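Local structure of pollen receptor-like kinase 3 (Arabidopsis thaliana, 5WLS) at residues Lys117-Asp122 against Ala138-Leu143; Leu134-Gly139 against Pro156-Asn161; Gly152-Leu157 against Ile180-Arg185; Lys162-Leu167 against Lys186-Lys191. The protein probably acts as a cell-surface receptor kinase of pollen that phosphorylates protein serine or threonine, with a leucine-rich-repeat extracellular domain resembling that of the SERK co-receptors. All blocks are in the same frame, centred on the assembly; numbering follows the deposited sequence.

Contact 1: Lys117-Asp122 against Ala138-Leu143; sequences KRVFLD and AGLEEL
Arg-118 and Val-119 pair in parallel with Glu-142 and Leu-143, joining strands 118-120 and 142-144, neighbouring parallel strands of the main sheet of this leucine-rich-repeat solenoid. Lys-117 O accepts two backbone donors, Glu-141 N at 2.8 Å and Glu-142 N at 3.0 Å, and Val-119 N carries the pairing on to Glu-142 O at 2.9 Å. On the face bearing Arg-118 and Glu-142, the two side chains run side by side, because CG stands anti to the carbonyl carbon in both (chi1 -76° and -63°). Their flat ends are only 19° apart in tilt, yet Glu-142 OE2 sits over a face of the guanidinium, 3.9 Å from Arg-118 NE, and no N-H points at it. The same oxygen lies at the edge of the Phe-120 ring, 3.6 Å from CZ. The other face is apolar: Leu-143 CD1 rests against Val-119 CB at 3.8 Å, and Leu-140 CD1 meets Val-119 CG2 at 4.0 Å, crossing it at about a right angle. Backbone bonds and the buried aliphatic face thus do the directional and close-packed work, while the long Arg-118 to Glu-142 salt bridge probably adds only a diffuse attraction.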
loop_
_atom_site.group_PDB
_atom_site.type_symbol
_atom_site.label_atom_id
_atom_site.label_comp_id
_atom_site.label_asym_id
_atom_site.label_seq_id
_atom_site.Cartn_x
_atom_site.Cartn_y
_atom_site.Cartn_z
ATOM N N LYS A 117 -8.817 -3.210 0.542
ATOM C CA LYS A 117 -9.411 -2.552 1.698
ATOM C C LYS A 117 -8.439 -1.615 2.398
ATOM O O LYS A 117 -8.848 -0.601 2.970
ATOM C CB LYS A 117 -9.904 -3.600 2.700
ATOM C CG LYS A 117 -10.955 -4.527 2.138
ATOM C CD LYS A 117 -11.539 -5.385 3.239
ATOM C CE LYS A 117 -12.953 -5.819 2.902
ATOM N NZ LYS A 117 -13.264 -7.141 3.511
ATOM N N ARG A 118 -7.162 -1.952 2.372
ATOM C CA ARG A 118 -6.136 -1.238 3.106
ATOM C C ARG A 118 -4.921 -0.973 2.235
ATOM O O ARG A 118 -4.389 -1.893 1.606
ATOM C CB ARG A 118 -5.719 -1.995 4.356
ATOM C CG ARG A 118 -6.568 -2.049 5.631
ATOM C CD ARG A 118 -5.674 -3.143 6.157
ATOM N NE ARG A 118 -4.652 -2.544 6.989
ATOM C CZ ARG A 118 -4.093 -3.035 8.080
ATOM N NH1 ARG A 118 -4.378 -4.242 8.541
ATOM N NH2 ARG A 118 -3.134 -2.314 8.649
ATOM N N VAL A 119 -4.513 0.295 2.184
ATOM C CA VAL A 119 -3.344 0.750 1.431
ATOM C C VAL A 119 -2.544 1.681 2.337
ATOM O O VAL A 119 -2.972 2.814 2.605
ATOM C CB VAL A 119 -3.737 1.471 0.137
ATOM C CG1 VAL A 119 -2.507 2.032 -0.540
ATOM C CG2 VAL A 119 -4.485 0.522 -0.790
ATOM N N PHE A 120 -1.396 1.206 2.818
ATOM C CA PHE A 120 -0.485 1.999 3.635
ATOM C C PHE A 120 0.783 2.222 2.816
ATOM O O PHE A 120 1.565 1.289 2.606
ATOM C CB PHE A 120 -0.170 1.304 4.961
ATOM C CG PHE A 120 -1.342 1.216 5.915
ATOM C CD1 PHE A 120 -1.165 1.457 7.267
ATOM C CD2 PHE A 120 -2.608 0.874 5.468
ATOM C CE1 PHE A 120 -2.232 1.371 8.145
ATOM C CE2 PHE A 120 -3.675 0.789 6.338
ATOM C CZ PHE A 120 -3.486 1.038 7.681
ATOM N N LEU A 121 0.985 3.458 2.353
ATOM C CA LEU A 121 2.174 3.832 1.593
ATOM C C LEU A 121 2.968 4.920 2.302
ATOM O O LEU A 121 3.796 5.589 1.677
ATOM C CB LEU A 121 1.793 4.284 0.183
ATOM C CG LEU A 121 1.012 3.277 -0.662
ATOM C CD1 LEU A 121 0.754 3.820 -2.062
ATOM C CD2 LEU A 121 1.747 1.945 -0.723
ATOM N N ASP A 122 2.715 5.114 3.593
ATOM C CA ASP A 122 3.267 6.249 4.313
ATOM C C ASP A 122 4.790 6.202 4.359
ATOM O O ASP A 122 5.405 5.133 4.397
ATOM C CB ASP A 122 2.721 6.289 5.742
ATOM C CG ASP A 122 2.896 4.970 6.473
ATOM O OD1 ASP A 122 2.697 3.907 5.848
ATOM O OD2 ASP A 122 3.254 4.997 7.668
ATOM N N ALA A 138 -14.583 1.764 -4.180
ATOM C CA ALA A 138 -15.732 1.793 -3.284
ATOM C C ALA A 138 -15.482 1.041 -1.984
ATOM O O ALA A 138 -16.128 1.344 -0.975
ATOM C CB ALA A 138 -16.963 1.218 -3.989
ATOM N N GLY A 139 -14.568 0.075 -1.978
ATOM C CA GLY A 139 -14.299 -0.738 -0.811
ATOM C C GLY A 139 -13.069 -0.354 -0.017
ATOM O O GLY A 139 -12.692 -1.092 0.900
ATOM N N LEU A 140 -12.435 0.775 -0.325
ATOM C CA LEU A 140 -11.234 1.188 0.391
ATOM C C LEU A 140 -11.630 1.683 1.776
ATOM O O LEU A 140 -12.457 2.591 1.903
ATOM C CB LEU A 140 -10.505 2.286 -0.378
ATOM C CG LEU A 140 -9.197 2.801 0.229
ATOM C CD1 LEU A 140 -8.172 1.679 0.358
ATOM C CD2 LEU A 140 -8.647 3.979 -0.561
ATOM N N GLU A 141 -11.052 1.090 2.814
ATOM C CA GLU A 141 -11.386 1.477 4.177
ATOM C C GLU A 141 -10.294 2.284 4.860
ATOM O O GLU A 141 -10.603 3.235 5.586
ATOM C CB GLU A 141 -11.712 0.230 5.004
ATOM C CG GLU A 141 -12.575 -0.763 4.234
ATOM C CD GLU A 141 -12.899 -2.014 5.020
ATOM O OE1 GLU A 141 -13.724 -2.816 4.533
ATOM O OE2 GLU A 141 -12.360 -2.182 6.134
ATOM N N GLU A 142 -9.025 1.950 4.627
ATOM C CA GLU A 142 -7.910 2.615 5.291
ATOM C C GLU A 142 -6.877 3.010 4.244
ATOM O O GLU A 142 -6.310 2.144 3.567
ATOM C CB GLU A 142 -7.291 1.698 6.345
ATOM C CG GLU A 142 -8.257 1.362 7.467
ATOM C CD GLU A 142 -7.861 0.112 8.218
ATOM O OE1 GLU A 142 -8.633 -0.869 8.182
ATOM O OE2 GLU A 142 -6.777 0.111 8.839
ATOM N N LEU A 143 -6.617 4.314 4.129
ATOM C CA LEU A 143 -5.638 4.832 3.178
ATOM C C LEU A 143 -4.693 5.760 3.922
ATOM O O LEU A 143 -5.091 6.848 4.350
ATOM C CB LEU A 143 -6.319 5.554 2.016
ATOM C CG LEU A 143 -5.354 6.235 1.043
ATOM C CD1 LEU A 143 -4.454 5.207 0.368
ATOM C CD2 LEU A 143 -6.102 7.052 -0.005
#

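Contact 2: Leu134-Gly139 against Pro156-Asn161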
loop_
_atom_site.group_PDB
_atom_site.type_symbol
_atom_site.label_atom_id
_atom_site.label_comp_id
_atom_site.label_asym_id
_atom_site.label_seq_id
_atom_site.Cartn_x
_atom_site.Cartn_y
_atom_site.Cartn_z
ATOM N N LEU A 134 -7.411 5.615 -7.182
ATOM C CA LEU A 134 -7.356 5.221 -5.778
ATOM C C LEU A 134 -8.584 5.709 -5.023
ATOM O O LEU A 134 -9.107 5.005 -4.151
ATOM C CB LEU A 134 -6.078 5.761 -5.135
ATOM C CG LEU A 134 -5.766 5.311 -3.708
ATOM C CD1 LEU A 134 -5.623 3.800 -3.633
ATOM C CD2 LEU A 134 -4.505 5.996 -3.208
ATOM N N MET A 135 -9.061 6.909 -5.346
ATOM C CA MET A 135 -10.223 7.488 -4.688
ATOM C C MET A 135 -11.535 7.076 -5.346
ATOM O O MET A 135 -12.590 7.609 -4.987
ATOM C CB MET A 135 -10.101 9.013 -4.663
ATOM C CG MET A 135 -8.762 9.517 -4.152
ATOM S SD MET A 135 -8.340 8.894 -2.511
ATOM C CE MET A 135 -9.199 10.068 -1.468
ATOM N N GLN A 136 -11.493 6.143 -6.296
ATOM C CA GLN A 136 -12.691 5.556 -6.880
ATOM C C GLN A 136 -12.962 4.153 -6.357
ATOM O O GLN A 136 -13.954 3.536 -6.758
ATOM C CB GLN A 136 -12.585 5.523 -8.410
ATOM C CG GLN A 136 -12.687 6.885 -9.087
ATOM C CD GLN A 136 -14.036 7.552 -8.878
ATOM O OE1 GLN A 136 -15.079 6.900 -8.933
ATOM N NE2 GLN A 136 -14.019 8.859 -8.646
ATOM N N LEU A 137 -12.108 3.635 -5.475
ATOM C CA LEU A 137 -12.321 2.321 -4.880
ATOM C C LEU A 137 -13.456 2.406 -3.869
ATOM O O LEU A 137 -13.320 3.051 -2.824
ATOM C CB LEU A 137 -11.040 1.818 -4.219
ATOM C CG LEU A 137 -9.819 1.612 -5.116
ATOM C CD1 LEU A 137 -8.589 1.294 -4.277
ATOM C CD2 LEU A 137 -10.080 0.517 -6.140
ATOM N N ALA A 138 -14.583 1.764 -4.180
ATOM C CA ALA A 138 -15.732 1.793 -3.284
ATOM C C ALA A 138 -15.482 1.041 -1.984
ATOM O O ALA A 138 -16.128 1.344 -0.975
ATOM C CB ALA A 138 -16.963 1.218 -3.989
ATOM N N GLY A 139 -14.568 0.075 -1.978
ATOM C CA GLY A 139 -14.299 -0.738 -0.811
ATOM C C GLY A 139 -13.069 -0.354 -0.017
ATOM O O GLY A 139 -12.692 -1.092 0.900
ATOM N N PRO A 156 -11.366 13.493 -6.018
ATOM C CA PRO A 156 -12.609 13.297 -5.269
ATOM C C PRO A 156 -12.815 11.830 -4.934
ATOM O O PRO A 156 -12.350 10.934 -5.643
ATOM C CB PRO A 156 -13.689 13.805 -6.232
ATOM C CG PRO A 156 -13.084 13.623 -7.586
ATOM C CD PRO A 156 -11.616 13.893 -7.413
ATOM N N LEU A 157 -13.537 11.591 -3.844
ATOM C CA LEU A 157 -13.858 10.242 -3.403
ATOM C C LEU A 157 -15.267 9.887 -3.858
ATOM O O LEU A 157 -16.204 10.667 -3.661
ATOM C CB LEU A 157 -13.727 10.119 -1.885
ATOM C CG LEU A 157 -14.150 8.808 -1.225
ATOM C CD1 LEU A 157 -13.218 7.673 -1.599
ATOM C CD2 LEU A 157 -14.153 8.997 0.272
ATOM N N THR A 158 -15.409 8.711 -4.462
ATOM C CA THR A 158 -16.681 8.315 -5.053
ATOM C C THR A 158 -17.727 8.052 -3.978
ATOM O O THR A 158 -17.433 7.474 -2.928
ATOM C CB THR A 158 -16.495 7.075 -5.926
ATOM O OG1 THR A 158 -17.764 6.645 -6.432
ATOM C CG2 THR A 158 -15.853 5.946 -5.132
ATOM N N ASP A 159 -18.958 8.503 -4.241
ATOM C CA ASP A 159 -20.062 8.238 -3.324
ATOM C C ASP A 159 -20.297 6.748 -3.124
ATOM O O ASP A 159 -20.934 6.358 -2.141
ATOM C CB ASP A 159 -21.350 8.893 -3.827
ATOM C CG ASP A 159 -21.344 10.396 -3.652
ATOM O OD1 ASP A 159 -20.665 10.888 -2.726
ATOM O OD2 ASP A 159 -22.027 11.084 -4.437
ATOM N N GLY A 160 -19.795 5.907 -4.031
ATOM C CA GLY A 160 -19.947 4.474 -3.876
ATOM C C GLY A 160 -19.181 3.909 -2.700
ATOM O O GLY A 160 -19.473 2.790 -2.262
ATOM N N ASN A 161 -18.207 4.654 -2.181
ATOM C CA ASN A 161 -17.478 4.227 -0.993
ATOM C C ASN A 161 -18.301 4.576 0.241
ATOM O O ASN A 161 -18.674 5.739 0.440
ATOM C CB ASN A 161 -16.102 4.888 -0.933
ATOM C CG ASN A 161 -15.247 4.378 0.218
ATOM O OD1 ASN A 161 -15.699 4.281 1.359
ATOM N ND2 ASN A 161 -13.998 4.042 -0.085
#
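The amide of Asn-161 has Ala-138 O over one face, 3.4 Å from Asn-161 CG, and is gripped by backbone partners at both of its polar atoms. Asn-161 ND2 donates to Leu-137 O at 3.0 Å; that oxygen sits 25° out of the amide plane, tilted to the side where Ala-138 O lies. ND2 also donates to Leu-140 O, while OD1 accepts from Val-163 N and Leu-164 N. The second flat group, the amide of Gln-136, has Thr-158 CB above one face, displaced toward OE1 and 3.3 Å from it; Pro-156 O lies off the same face, farther away near NE2. A bend at chi2 (-64°) folds the Gln-136 chain back over Thr-158.

Between the two amides, Thr-158 N bonds to Met-135 O at 3.1 Å, and Leu-157 CD1 packs against that same Met-135 O at 3.4 Å. Thr-158 also begins a type I turn ending at Asn-161, and its OG1, anti to the backbone N (chi1 176°), accepts from Gly-160 N at 3.2 Å in an ST turn. Thr-158 CG2 is thereby left to lie against Gln-136 O at 3.5 Å.

With an alanine at Asn-161, Leu-137 O and Leu-140 O would probably lose a donor, and the N-H groups of Val-163 and Leu-164 their common acceptor. Chemically, two carbonyls of 134-139, Met-135 O and Leu-137 O, are met by donors of 156-161 and the rest is packing; the buried Asn-161 amide ties the loop before strand 142-144 to the one before strand 166-168.

Contact 3: Gly152-Leu157 against Ile180-Arg185; sequences GEIPPL and ITISDR
Ile-154 opens the contact by laying its CG2 against Ile-182 CD1 at 4.0 Å, the two side chains crossing at about a right angle. After Pro-155, Pro-156 brings its CA and CB beside the hydroxyl of Thr-181. Leu-157 then carries most of the contact. Its N donates to Thr-181 OG1 at 3.2 Å and almost straight, with an N-H...O angle of 165°; the hydroxyl is placed for this between the backbone N and the carbonyl carbon of Thr-181 (chi1 42°). Leu-157 CB touches Ile-182 CG1 at 4.0 Å, and Leu-157 CD2 sits over one face of the Arg-185 guanidinium, closely packed and 3.2 Å from NE. A water bonds to Leu-157 O at 2.7 Å.

That guanidinium is fixed from its edges: Arg-185 NE donates to Thr-181 O at 2.9 Å, the acceptor only 7° out of plane, and NH1 reaches Asn-161 O. Replacing Arg-185 by an alanine would probably uncover Leu-157 CD2 and leave Thr-181 O and Asn-161 O each short of a donor.

In the fold, residues 153-157 follow strand 151-152, and helix 180-183 lies against them shortly before strand 189-191; from the helix Ile-182 also packs on Met-135 and on Leu-188.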
loop_
_atom_site.group_PDB
_atom_site.type_symbol
_atom_site.label_atom_id
_atom_site.label_comp_id
_atom_site.label_asym_id
_atom_site.label_seq_id
_atom_site.Cartn_x
_atom_site.Cartn_y
_atom_site.Cartn_z
ATOM N N GLY A 152 -0.226 18.504 -6.100
ATOM C CA GLY A 152 -1.480 18.612 -6.809
ATOM C C GLY A 152 -2.677 18.530 -5.880
ATOM O O GLY A 152 -2.558 18.494 -4.651
ATOM N N GLU A 153 -3.856 18.491 -6.492
ATOM C CA GLU A 153 -5.101 18.425 -5.743
ATOM C C GLU A 153 -5.449 16.982 -5.403
ATOM O O GLU A 153 -5.059 16.043 -6.103
ATOM C CB GLU A 153 -6.252 19.050 -6.534
ATOM C CG GLU A 153 -6.086 20.529 -6.828
ATOM C CD GLU A 153 -7.198 21.070 -7.702
ATOM O OE1 GLU A 153 -6.979 21.222 -8.922
ATOM O OE2 GLU A 153 -8.294 21.343 -7.169
ATOM N N ILE A 154 -6.194 16.818 -4.321
ATOM C CA ILE A 154 -6.657 15.492 -3.912
ATOM C C ILE A 154 -7.829 15.091 -4.802
ATOM O O ILE A 154 -8.770 15.882 -4.964
ATOM C CB ILE A 154 -7.059 15.496 -2.441
ATOM C CG1 ILE A 154 -5.870 15.895 -1.565
ATOM C CG2 ILE A 154 -7.595 14.130 -2.031
ATOM C CD1 ILE A 154 -6.258 16.309 -0.161
ATOM N N PRO A 155 -7.809 13.896 -5.398
ATOM C CA PRO A 155 -8.933 13.489 -6.238
ATOM C C PRO A 155 -10.193 13.335 -5.410
ATOM O O PRO A 155 -10.129 13.077 -4.195
ATOM C CB PRO A 155 -8.470 12.136 -6.811
ATOM C CG PRO A 155 -6.986 12.154 -6.689
ATOM C CD PRO A 155 -6.701 12.928 -5.441
ATOM N N PRO A 156 -11.366 13.493 -6.018
ATOM C CA PRO A 156 -12.609 13.297 -5.269
ATOM C C PRO A 156 -12.815 11.830 -4.934
ATOM O O PRO A 156 -12.350 10.934 -5.643
ATOM C CB PRO A 156 -13.689 13.805 -6.232
ATOM C CG PRO A 156 -13.084 13.623 -7.586
ATOM C CD PRO A 156 -11.616 13.893 -7.413
ATOM N N LEU A 157 -13.537 11.591 -3.844
ATOM C CA LEU A 157 -13.858 10.242 -3.403
ATOM C C LEU A 157 -15.267 9.887 -3.858
ATOM O O LEU A 157 -16.204 10.667 -3.661
ATOM C CB LEU A 157 -13.727 10.119 -1.885
ATOM C CG LEU A 157 -14.150 8.808 -1.225
ATOM C CD1 LEU A 157 -13.218 7.673 -1.599
ATOM C CD2 LEU A 157 -14.153 8.997 0.272
ATOM N N ILE A 180 -14.905 18.048 -0.637
ATOM C CA ILE A 180 -15.997 17.903 0.316
ATOM C C ILE A 180 -16.589 16.500 0.282
ATOM O O ILE A 180 -17.271 16.100 1.233
ATOM C CB ILE A 180 -17.094 18.960 0.078
ATOM C CG1 ILE A 180 -17.776 18.751 -1.275
ATOM C CG2 ILE A 180 -16.520 20.367 0.193
ATOM C CD1 ILE A 180 -19.013 19.602 -1.462
ATOM N N THR A 181 -16.359 15.740 -0.796
ATOM C CA THR A 181 -16.673 14.313 -0.776
ATOM C C THR A 181 -15.988 13.609 0.389
ATOM O O THR A 181 -16.495 12.597 0.888
ATOM C CB THR A 181 -16.284 13.656 -2.102
ATOM O OG1 THR A 181 -15.012 14.150 -2.534
ATOM C CG2 THR A 181 -17.327 13.972 -3.170
ATOM N N ILE A 182 -14.836 14.114 0.823
ATOM C CA ILE A 182 -14.126 13.546 1.966
ATOM C C ILE A 182 -14.544 14.223 3.266
ATOM O O ILE A 182 -14.864 13.556 4.253
ATOM C CB ILE A 182 -12.601 13.656 1.749
ATOM C CG1 ILE A 182 -12.148 12.771 0.590
ATOM C CG2 ILE A 182 -11.854 13.291 3.023
ATOM C CD1 ILE A 182 -10.728 13.051 0.139
ATOM N N SER A 183 -14.556 15.558 3.283
ATOM C CA SER A 183 -14.703 16.291 4.537
ATOM C C SER A 183 -16.125 16.260 5.085
ATOM O O SER A 183 -16.313 16.495 6.284
ATOM C CB SER A 183 -14.247 17.739 4.353
ATOM O OG SER A 183 -14.955 18.372 3.304
ATOM N N ASP A 184 -17.131 15.987 4.250
ATOM C CA ASP A 184 -18.498 15.900 4.759
ATOM C C ASP A 184 -18.744 14.639 5.575
ATOM O O ASP A 184 -19.704 14.598 6.352
ATOM C CB ASP A 184 -19.509 15.945 3.611
ATOM C CG ASP A 184 -19.762 17.349 3.105
ATOM O OD1 ASP A 184 -19.473 18.316 3.842
ATOM O OD2 ASP A 184 -20.271 17.487 1.972
ATOM N N ARG A 185 -17.907 13.618 5.420
ATOM C CA ARG A 185 -18.204 12.319 6.008
ATOM C C ARG A 185 -18.031 12.357 7.523
ATOM O O ARG A 185 -17.043 12.892 8.036
ATOM C CB ARG A 185 -17.316 11.248 5.382
ATOM C CG ARG A 185 -17.434 11.210 3.866
ATOM C CD ARG A 185 -16.521 10.170 3.256
ATOM N NE ARG A 185 -16.836 9.935 1.848
ATOM C CZ ARG A 185 -17.291 8.788 1.353
ATOM N NH1 ARG A 185 -17.493 7.750 2.149
ATOM N NH2 ARG A 185 -17.534 8.681 0.054
HETATM O O HOH W 1 -17.845 10.548 -1.574
#

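Contact 4: Lys162-Leu167 against Lys186-Lys191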
loop_
_atom_site.group_PDB
_atom_site.type_symbol
_atom_site.label_atom_id
_atom_site.label_comp_id
_atom_site.label_asym_id
_atom_site.label_seq_id
_atom_site.Cartn_x
_atom_site.Cartn_y
_atom_site.Cartn_z
ATOM N N LYS A 162 -18.582 3.568 1.068
ATOM C CA LYS A 162 -19.294 3.760 2.327
ATOM C C LYS A 162 -18.524 3.181 3.510
ATOM O O LYS A 162 -19.105 2.993 4.586
ATOM C CB LYS A 162 -20.697 3.144 2.267
ATOM C CG LYS A 162 -21.726 3.932 1.453
ATOM C CD LYS A 162 -21.576 3.737 -0.049
ATOM C CE LYS A 162 -22.840 4.156 -0.784
ATOM N NZ LYS A 162 -22.912 5.633 -0.973
ATOM N N VAL A 163 -17.232 2.894 3.345
ATOM C CA VAL A 163 -16.497 2.132 4.352
ATOM C C VAL A 163 -15.194 2.807 4.768
ATOM O O VAL A 163 -14.559 2.385 5.743
ATOM C CB VAL A 163 -16.218 0.703 3.856
ATOM C CG1 VAL A 163 -17.518 -0.065 3.681
ATOM C CG2 VAL A 163 -15.442 0.744 2.550
ATOM N N LEU A 164 -14.768 3.838 4.037
ATOM C CA LEU A 164 -13.517 4.508 4.386
ATOM C C LEU A 164 -13.614 5.128 5.774
ATOM O O LEU A 164 -14.374 6.078 5.982
ATOM C CB LEU A 164 -13.155 5.582 3.356
ATOM C CG LEU A 164 -11.810 6.281 3.609
ATOM C CD1 LEU A 164 -10.652 5.443 3.083
ATOM C CD2 LEU A 164 -11.783 7.683 3.014
ATOM N N LYS A 165 -12.857 4.596 6.734
ATOM C CA LYS A 165 -12.890 5.104 8.098
ATOM C C LYS A 165 -11.607 5.800 8.527
ATOM O O LYS A 165 -11.618 6.493 9.550
ATOM C CB LYS A 165 -13.195 3.968 9.091
ATOM C CG LYS A 165 -12.297 2.746 8.970
ATOM C CD LYS A 165 -12.353 1.921 10.252
ATOM C CE LYS A 165 -11.271 0.853 10.295
ATOM N NZ LYS A 165 -11.705 -0.409 9.634
ATOM N N SER A 166 -10.514 5.654 7.780
ATOM C CA SER A 166 -9.246 6.265 8.170
ATOM C C SER A 166 -8.497 6.703 6.921
ATOM O O SER A 166 -8.150 5.871 6.075
ATOM C CB SER A 166 -8.395 5.297 8.994
ATOM O OG SER A 166 -7.089 5.812 9.185
ATOM N N LEU A 167 -8.247 8.007 6.823
ATOM C CA LEU A 167 -7.517 8.610 5.717
ATOM C C LEU A 167 -6.457 9.529 6.302
ATOM O O LEU A 167 -6.782 10.449 7.062
ATOM C CB LEU A 167 -8.455 9.396 4.799
ATOM C CG LEU A 167 -7.764 10.188 3.689
ATOM C CD1 LEU A 167 -7.157 9.234 2.675
ATOM C CD2 LEU A 167 -8.708 11.179 3.026
ATOM N N LYS A 186 -18.995 11.775 8.235
ATOM C CA LYS A 186 -19.084 11.878 9.687
ATOM C C LYS A 186 -18.516 10.667 10.418
ATOM O O LYS A 186 -18.541 10.639 11.653
ATOM C CB LYS A 186 -20.542 12.092 10.108
ATOM N N ASN A 187 -18.003 9.672 9.695
ATOM C CA ASN A 187 -17.422 8.480 10.301
ATOM C C ASN A 187 -15.968 8.294 9.888
ATOM O O ASN A 187 -15.450 7.174 9.918
ATOM C CB ASN A 187 -18.245 7.242 9.939
ATOM C CG ASN A 187 -18.476 7.110 8.441
ATOM O OD1 ASN A 187 -17.915 7.862 7.644
ATOM N ND2 ASN A 187 -19.317 6.156 8.055
ATOM N N LEU A 188 -15.305 9.376 9.496
ATOM C CA LEU A 188 -14.015 9.330 8.820
ATOM C C LEU A 188 -12.961 10.032 9.669
ATOM O O LEU A 188 -12.990 11.259 9.810
ATOM C CB LEU A 188 -14.122 9.982 7.441
ATOM C CG LEU A 188 -12.869 10.087 6.578
ATOM C CD1 LEU A 188 -12.135 8.758 6.532
ATOM C CD2 LEU A 188 -13.222 10.567 5.174
ATOM N N GLU A 189 -12.046 9.264 10.251
ATOM C CA GLU A 189 -10.847 9.864 10.831
ATOM C C GLU A 189 -9.944 10.317 9.690
ATOM O O GLU A 189 -9.359 9.488 8.988
ATOM C CB GLU A 189 -10.117 8.891 11.758
ATOM C CG GLU A 189 -9.098 9.585 12.667
ATOM C CD GLU A 189 -8.155 8.617 13.367
ATOM O OE1 GLU A 189 -8.383 7.393 13.281
ATOM O OE2 GLU A 189 -7.160 9.081 13.969
ATOM N N MET A 190 -9.838 11.627 9.492
ATOM C CA MET A 190 -9.060 12.190 8.403
ATOM C C MET A 190 -7.979 13.099 8.961
ATOM O O MET A 190 -8.161 13.759 9.991
ATOM C CB MET A 190 -9.953 12.962 7.421
ATOM C CG MET A 190 -10.707 14.133 8.033
ATOM S SD MET A 190 -12.005 14.767 6.950
ATOM C CE MET A 190 -13.300 13.561 7.196
ATOM N N LYS A 191 -6.838 13.108 8.277
ATOM C CA LYS A 191 -5.703 13.915 8.693
ATOM C C LYS A 191 -5.107 14.610 7.482
ATOM O O LYS A 191 -4.869 13.972 6.445
ATOM C CB LYS A 191 -4.637 13.078 9.402
ATOM C CG LYS A 191 -5.090 12.562 10.759
ATOM C CD LYS A 191 -4.059 11.645 11.397
ATOM C CE LYS A 191 -4.583 11.063 12.705
ATOM N NZ LYS A 191 -3.684 10.017 13.268
#
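Ser-166 and Leu-167 pair in parallel with Glu-189 and Met-190, held by three backbone bonds: Glu-189 N to Lys-165 O at 2.9 Å, Leu-167 N to Glu-189 O at 2.8 Å, and Lys-191 N to Leu-167 O at 2.9 Å. They are not equal in shape. The middle one is nearly straight, whereas Glu-189 N approaches well above the carbonyl plane of Lys-165 (42° out of it). This is the last pairing of the leucine-rich-repeat sheet, since strand 189-191 is its outermost strand within the chain.

Among the side chains, Leu-188 does most of the touching. With CG anti to its own N (chi1 178°), its CD1 is directed back over residues 164-167, where it meets Leu-164 CD2 at 3.7 Å and the backbone of Lys-165. Leu-167 lines the inner side with it, and Ile-182 of helix 180-183 packs on both leucines. Met-190, on the same face as Leu-167, instead sends its thioether end off toward Pro-202.

The face of Ser-166 and Glu-189 is polar. Ser-166 OG is bonded to His-144 of the preceding strand, and the extended Glu-189 forms a long salt bridge along its own strand, OE2 to Lys-191 NZ at 3.7 Å. On the apolar side, Leu-188 CD1 comes within 4.1 Å of Leu-167 CB and lies 3.5 Å from Leu-164 O.

In the fold
Contacts 1 and 4 belong to the same sheet, their strands 142-144 and 166-168 being neighbours joined by Glu-141 O to Lys-165 N and Leu-143 N to Ser-166 O. All four contacts are partly buried. The centre of contact 1 is about 7 Å from the chain's centre, that of contact 4 about 17 Å; contacts 2 and 4 each have four exposed touching residues. Contacts 1 and 4 rely on parallel backbone bonds, with one apolar face and one carrying charged or polar groups. Contact 2 joins two irregular loops, and contact 3 sets one of them against helix 180-183; there an amide, a hydroxyl and a guanidinium meet backbone atoms. Met-135, Leu-143, Ile-182 and Leu-167 link the buried sides of all four.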